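Alpha/beta hydrolase fold-3 domain protein (Sulfolobus islandicus, PDB 5LK6) probably hydrolyses carboxylic ester bonds, as a thermostable lipase or carboxylesterase of the alpha/beta hydrolase fold. Local coordinates at residues 17-22 and 203-208. Residues are numbered along the deposited sequence; the frame is centred on the assembly and turned at random.
Sequences VPIGKA and IEWFGS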
loop_
_atom_site.group_PDB
_atom_site.type_symbol
_atom_site.label_atom_id
_atom_site.label_comp_id
_atom_site.label_asym_id
_atom_site.label_seq_id
_atom_site.Cartn_x
_atom_site.Cartn_y
_atom_site.Cartn_z
ATOM N N VAL A 17 23.931 -9.834 -2.007
ATOM C CA VAL A 17 25.030 -9.062 -1.474
ATOM C C VAL A 17 25.688 -9.963 -0.427
ATOM O O VAL A 17 25.054 -10.264 0.598
ATOM C CB VAL A 17 24.562 -7.745 -0.862
ATOM C CG1 VAL A 17 25.765 -6.970 -0.384
ATOM C CG2 VAL A 17 23.778 -6.940 -1.879
ATOM N N PRO A 18 26.942 -10.412 -0.689
ATOM C CA PRO A 18 27.617 -11.433 0.176
ATOM C C PRO A 18 28.147 -10.904 1.503
ATOM O O PRO A 18 29.325 -11.078 1.786
ATOM C CB PRO A 18 28.767 -11.935 -0.708
ATOM C CG PRO A 18 29.090 -10.740 -1.593
ATOM C CD PRO A 18 27.806 -9.977 -1.825
ATOM N N ILE A 19 27.271 -10.299 2.307
ATOM C CA ILE A 19 27.565 -9.732 3.633
ATOM C C ILE A 19 28.196 -10.790 4.531
ATOM O O ILE A 19 27.718 -11.931 4.595
ATOM C CB ILE A 19 26.252 -9.296 4.330
ATOM C CG1 ILE A 19 25.516 -8.192 3.566
ATOM C CG2 ILE A 19 26.465 -8.869 5.772
ATOM C CD1 ILE A 19 26.386 -7.029 3.222
ATOM N N GLY A 20 29.275 -10.423 5.213
ATOM C CA GLY A 20 30.012 -11.379 6.027
ATOM C C GLY A 20 30.820 -12.459 5.302
ATOM O O GLY A 20 31.397 -13.262 5.990
ATOM N N LYS A 21 30.843 -12.515 3.955
ATOM C CA LYS A 21 31.702 -13.436 3.168
ATOM C C LYS A 21 32.669 -12.674 2.277
ATOM O O LYS A 21 33.339 -13.264 1.442
ATOM C CB LYS A 21 30.883 -14.377 2.236
ATOM C CG LYS A 21 29.777 -15.222 2.879
ATOM C CD LYS A 21 30.323 -16.199 3.932
ATOM C CE LYS A 21 29.208 -16.940 4.668
ATOM N NZ LYS A 21 29.722 -17.396 5.993
ATOM N N ALA A 22 32.696 -11.360 2.392
ATOM C CA ALA A 22 33.564 -10.484 1.582
ATOM C C ALA A 22 33.885 -9.270 2.429
ATOM O O ALA A 22 33.232 -9.009 3.475
ATOM C CB ALA A 22 32.880 -10.076 0.291
ATOM N N ILE A 203 22.149 -9.904 9.517
ATOM C CA ILE A 203 21.757 -9.027 10.612
ATOM C C ILE A 203 22.821 -9.068 11.703
ATOM O O ILE A 203 23.230 -8.007 12.195
ATOM C CB ILE A 203 20.360 -9.400 11.152
ATOM C CG1 ILE A 203 19.281 -9.110 10.070
ATOM C CG2 ILE A 203 20.029 -8.613 12.428
ATOM C CD1 ILE A 203 18.035 -9.964 10.190
ATOM N N GLU A 204 23.293 -10.274 12.041
ATOM C CA GLU A 204 24.341 -10.458 13.050
ATOM C C GLU A 204 25.643 -9.764 12.656
ATOM O O GLU A 204 26.236 -9.031 13.456
ATOM C CB GLU A 204 24.544 -11.945 13.380
ATOM C CG GLU A 204 23.431 -12.456 14.305
ATOM C CD GLU A 204 23.259 -13.984 14.430
ATOM O OE1 GLU A 204 23.963 -14.777 13.736
ATOM O OE2 GLU A 204 22.350 -14.383 15.218
ATOM N N TRP A 205 26.046 -9.924 11.400
ATOM C CA TRP A 205 27.245 -9.275 10.879
ATOM C C TRP A 205 27.212 -7.739 10.949
ATOM O O TRP A 205 28.118 -7.119 11.488
ATOM C CB TRP A 205 27.499 -9.717 9.461
ATOM C CG TRP A 205 28.857 -9.225 8.995
ATOM C CD1 TRP A 205 30.075 -9.849 9.162
ATOM C CD2 TRP A 205 29.123 -8.000 8.319
ATOM N NE1 TRP A 205 31.073 -9.069 8.626
ATOM C CE2 TRP A 205 30.503 -7.938 8.090
ATOM C CE3 TRP A 205 28.325 -6.968 7.865
ATOM C CZ2 TRP A 205 31.092 -6.872 7.432
ATOM C CZ3 TRP A 205 28.913 -5.923 7.190
ATOM C CH2 TRP A 205 30.283 -5.873 6.995
ATOM N N PHE A 206 26.121 -7.150 10.495
ATOM C CA PHE A 206 25.939 -5.726 10.672
ATOM C C PHE A 206 26.061 -5.277 12.124
ATOM O O PHE A 206 26.664 -4.276 12.411
ATOM C CB PHE A 206 24.593 -5.265 10.119
ATOM C CG PHE A 206 24.501 -5.304 8.619
ATOM C CD1 PHE A 206 25.445 -4.685 7.840
ATOM C CD2 PHE A 206 23.415 -5.942 7.982
ATOM C CE1 PHE A 206 25.354 -4.737 6.436
ATOM C CE2 PHE A 206 23.313 -5.985 6.589
ATOM C CZ PHE A 206 24.297 -5.394 5.801
ATOM N N GLY A 207 25.483 -5.998 13.059
ATOM C CA GLY A 207 25.582 -5.556 14.429
ATOM C C GLY A 207 26.995 -5.688 14.946
ATOM O O GLY A 207 27.424 -4.890 15.749
ATOM N N SER A 208 27.732 -6.686 14.446
ATOM C CA SER A 208 29.127 -6.894 14.858
ATOM C C SER A 208 29.935 -5.673 14.455
ATOM O O SER A 208 30.891 -5.362 15.109
ATOM C CB SER A 208 29.716 -8.227 14.294
ATOM O OG SER A 208 30.265 -8.144 12.936
#
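Trp205 O accepts a hydrogen bond from Ser208 OG at 2.8 Å, in the carbonyl plane and on a lone pair, with a C=O...OG angle of 128°. This bond lies within helix 200-210 of this alpha/beta hydrolase-fold protein, where the Trp205 and Phe206 side chains meet the type II beta turn Pro18–Lys21 in the loop between helices 5-12 and 24-36. The contact joins this N-terminal region to a helix inserted between strands 173-176 and 236-241, consistent with the cap seen in hormone-sensitive-lipase-like esterases.

No hydrogen bond crosses between the segments. With CG anti to the backbone N (chi1 -171°), Trp205 brings its indole up to the turn, and Gly20 CA sits over its five-membered ring in a CH-pi contact, 3.7 Å from the centroid and 18° off the normal. Gly20 holds the third position of the type II turn, which calls for a positive phi that glycine adopts readily.

Farther along the indole, Ile19 CG2 approaches CE3 of Trp205 obliquely, at 3.4 Å. Replacing the Trp205 indole with the methyl group of an alanine is likely to leave Gly20 CA without its aromatic face and to open a gap beside Ile19 CG2. Val27 of helix 24-36 also packs on Ile19, whose other branch turns to Phe206: Ile19 CD1 reaches Phe206 CZ at 3.7 Å, while CG2 stands over a face of that phenyl ring, displaced from its centre.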